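Local coordinates for putative DNA-binding protein (Bacteroides fragilis, PDB 3BS3) that probably binds DNA through a helix-turn-helix domain of the XRE family and assembles as two copies of the chain, at residues Ser36-Thr39 and Ile40-Trp43; Cys44-Lys47 and Ser48-Ser51. All coordinates share one frame; numbering follows the deposited sequence.

Interaction 1 (Ser36-Thr39 and Ile40-Trp43); sequences SENT and ISRW. With SO4 (sulfate ion), chain B.
Thr-39 and Trp-43, one turn apart on helix 37-44 of the helix-turn-helix, show how a single side chain can serve two ends. The Thr-39 hydroxyl lies beside the backbone N (chi1 -64°) and turns to a bound sulfate, OG1 sitting 2.7 Å from sulfate O3 as a hydrogen-bond donor. The methyl goes the other way and runs alongside the indole: Thr-39 CG2 rests over one ring face near its rim, 3.8 Å from Trp-43 CE2. The same sulfate O3 also takes a nearly straight bond from Ser-36 N (2.9 Å, 174° at the hydrogen), so the N-cap residue and the first turn grip one oxygen. The ion probably comes from the crystallisation liquor, though an anion here would probably be favoured by the helix dipole.

Ile-40 is buried and packs on Asn-26, Leu-29 and Ala-30 of helix 26-33, joining the two helices of the motif. In this family the second of these is usually the recognition helix.

Asn-38 lies alongside Arg-42, its ND2 3.7 Å from Arg-42 CD, with amide and guanidinium planes 37° apart. Its carbonyl does more: Asn-38 O accepts a hydrogen bond from Arg-42 N (2.9 Å) and, from the same face of its plane, one from Ser-41 OG at 2.7 Å, the latter less certain because that serine has a second conformer.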
# COMPACT_ATOMS: atom_id res chain seq x y z
N SER A 36 13.61 8.76 5.27
CA SER A 36 14.19 8.90 6.61
C SER A 36 14.17 7.54 7.30
O SER A 36 13.33 6.69 6.99
CB SER A 36 13.44 9.95 7.44
OG SER A 36 12.15 9.47 7.76
N GLU A 37 15.11 7.32 8.22
CA GLU A 37 15.09 6.08 8.98
C GLU A 37 13.83 6.00 9.84
O GLU A 37 13.30 4.89 10.05
CB GLU A 37 16.35 5.91 9.84
CG GLU A 37 16.49 4.50 10.39
CD GLU A 37 17.75 4.29 11.20
OE1 GLU A 37 18.62 5.18 11.23
OE2 GLU A 37 17.86 3.21 11.82
N ASN A 38 13.34 7.14 10.30
CA ASN A 38 12.08 7.20 11.06
C ASN A 38 10.91 6.62 10.26
O ASN A 38 10.12 5.82 10.78
CB ASN A 38 11.73 8.63 11.47
CG ASN A 38 10.50 8.70 12.37
OD1 ASN A 38 10.46 8.06 13.42
ND2 ASN A 38 9.49 9.46 11.96
N THR A 39 10.80 7.04 9.00
CA THR A 39 9.75 6.50 8.11
C THR A 39 9.81 4.97 8.04
O THR A 39 8.79 4.31 8.22
CB THR A 39 9.79 7.14 6.71
OG1 THR A 39 9.52 8.54 6.80
CG2 THR A 39 8.73 6.54 5.80
N ILE A 40 11.00 4.42 7.78
CA ILE A 40 11.15 2.96 7.69
C ILE A 40 10.82 2.30 9.01
O ILE A 40 10.14 1.27 9.05
CB ILE A 40 12.61 2.59 7.29
CG1 ILE A 40 12.94 3.17 5.92
CG2 ILE A 40 12.85 1.08 7.35
CD1 ILE A 40 11.98 2.84 4.84
N SER A 41 11.29 2.90 10.11
CA SER A 41 11.04 2.32 11.43
C SER A 41 9.54 2.25 11.71
O SER A 41 9.06 1.27 12.29
CB SER A 41 11.77 3.09 12.54
OG SER A 41 11.14 4.33 12.84
N ARG A 42 8.80 3.28 11.28
CA ARG A 42 7.35 3.31 11.47
C ARG A 42 6.64 2.27 10.60
O ARG A 42 5.65 1.68 11.02
CB ARG A 42 6.80 4.71 11.22
CG ARG A 42 7.14 5.67 12.39
CD ARG A 42 6.69 7.07 12.08
NE ARG A 42 5.23 7.16 11.94
CZ ARG A 42 4.36 7.24 12.95
NH1 ARG A 42 4.77 7.24 14.21
NH2 ARG A 42 3.07 7.32 12.70
N TRP A 43 7.15 2.04 9.40
CA TRP A 43 6.63 0.91 8.62
C TRP A 43 6.93 -0.40 9.36
O TRP A 43 6.06 -1.28 9.46
CB TRP A 43 7.29 0.83 7.24
CG TRP A 43 7.00 1.98 6.34
CD1 TRP A 43 6.10 2.98 6.55
CD2 TRP A 43 7.60 2.24 5.08
NE1 TRP A 43 6.10 3.86 5.50
CE2 TRP A 43 7.02 3.43 4.58
CE3 TRP A 43 8.58 1.57 4.31
CZ2 TRP A 43 7.39 3.99 3.34
CZ3 TRP A 43 8.94 2.13 3.07
CH2 TRP A 43 8.35 3.33 2.61
S SO4 B . 10.32 10.57 3.86
O1 SO4 B . 10.26 11.99 4.23
O2 SO4 B . 11.09 10.44 2.64
O3 SO4 B . 10.95 9.82 4.94
O4 SO4 B . 8.96 10.07 3.65

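Interaction 2 (Cys44-Lys47 and Ser48-Ser51); sequences CSNK and SQPS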
# COMPACT_ATOMS: atom_id res chain seq x y z
N CYS A 44 8.15 -0.53 9.89
CA CYS A 44 8.56 -1.80 10.52
C CYS A 44 7.67 -2.13 11.72
O CYS A 44 7.29 -3.30 11.94
CB CYS A 44 10.02 -1.78 10.95
SG CYS A 44 11.02 -2.04 9.53
N SER A 45 7.34 -1.10 12.50
CA SER A 45 6.49 -1.28 13.67
C SER A 45 5.00 -1.28 13.32
O SER A 45 4.15 -1.41 14.19
CB SER A 45 6.78 -0.17 14.68
OG SER A 45 6.36 1.07 14.15
N ASN A 46 4.70 -1.13 12.03
CA ASN A 46 3.30 -1.04 11.55
C ASN A 46 2.51 0.13 12.14
O ASN A 46 1.27 0.06 12.29
CB ASN A 46 2.55 -2.38 11.73
CG ASN A 46 2.84 -3.34 10.60
OD1 ASN A 46 2.35 -3.16 9.48
ND2 ASN A 46 3.63 -4.36 10.88
N LYS A 47 3.24 1.19 12.52
CA LYS A 47 2.64 2.46 12.95
C LYS A 47 2.17 3.30 11.76
O LYS A 47 1.26 4.12 11.89
CB LYS A 47 3.62 3.28 13.79
CG LYS A 47 4.03 2.62 15.09
CD LYS A 47 4.76 3.60 15.99
CE LYS A 47 5.56 2.87 17.06
NZ LYS A 47 5.99 3.80 18.14
N SER A 48 2.84 3.10 10.62
CA SER A 48 2.41 3.71 9.37
C SER A 48 2.70 2.72 8.25
O SER A 48 3.34 1.68 8.48
CB SER A 48 3.11 5.04 9.11
OG SER A 48 4.47 4.82 8.80
N GLN A 49 2.22 3.01 7.05
CA GLN A 49 2.29 2.02 5.97
C GLN A 49 2.79 2.62 4.66
O GLN A 49 2.43 3.76 4.33
CB GLN A 49 0.88 1.42 5.74
CG GLN A 49 0.25 0.71 6.93
CD GLN A 49 1.02 -0.52 7.37
OE1 GLN A 49 1.82 -1.06 6.62
NE2 GLN A 49 0.78 -0.96 8.60
N PRO A 50 3.57 1.84 3.90
CA PRO A 50 4.03 2.23 2.58
C PRO A 50 2.87 2.19 1.58
O PRO A 50 1.89 1.46 1.79
CB PRO A 50 5.05 1.16 2.24
CG PRO A 50 4.57 -0.07 3.00
CD PRO A 50 4.05 0.49 4.28
N SER A 51 2.99 2.99 0.52
CA SER A 51 2.08 2.88 -0.63
C SER A 51 2.43 1.59 -1.37
O SER A 51 3.51 1.02 -1.17
CB SER A 51 2.27 4.08 -1.54
OG SER A 51 3.54 4.00 -2.17
O HOH W 1 -1.43 0.37 10.10
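Asn-46 and Gln-49 meet through their amides across the turn that ends helix 37-44, and they illustrate how a small network of bonds can fix two flexible side chains. Gln-49 NE2 donates to Asn-46 OD1 over 2.8 Å in a nearly straight bond. The donor arrives in the plane of the Asn-46 carbonyl, on a lone pair, and the acceptor in turn lies almost exactly in the amide plane of Gln-49. The two amides are nevertheless not coplanar, and the side chains come together at a slant.

Conformation explains the reach. Gln-49 bends at chi2 (-64°), which folds its amide back along the chain toward Asn-46 instead of letting it extend outward. The backbone of Asn-46 leaves the helix with positive phi and closes a Schellman motif; in its side chain, chi1 of -82° and chi2 of -73° turn OD1 toward Gln-49 NE2.

Both amides are held further. Asn-46 OD1 also accepts from Asn-13 N, and Gln-49 OE1 from Asn-13 ND2, so the N-terminal segment is stitched to the turn through both residues. A water bridges the pair: it accepts from Gln-49 NE2 at 3.0 Å and gives a weak, long bond to Asn-46 O at 3.5 Å.

Farther on, Ser-51 is the N-cap of helix 52-62, its OG bonded to Met-54 N. The loop runs from the C-terminal end of helix 37-44 to the start of helix 52-62, while Cys-44 packs against helix 15-21 and Gln-49 touches Asp-53 of the second subunit.

How the interactions relate
Interactions 1 and 2 follow one another along the chain, their centres about 8 Å apart, and lie at the two ends of helix 37-44. The sulfate sits by the N-terminal end in interaction 1, whereas interaction 2 closes the C-terminal end. Arg-42 joins them: its carbonyl O lies 2.9 Å from Lys-47 N, a probable hydrogen bond of the Schellman closure, and 3.2 Å from Ser-48 N, another probable one. Trp-43 supplies a second link, packing its NE1 3.6 Å from Pro-50 N and, in the serine conformer described, its CD1 3.3 Å from Ser-48 OG, so the indole over whose rim the Thr-39 methyl lies also meets the departing loop. Both contacts belong to the same helix-turn-helix domain.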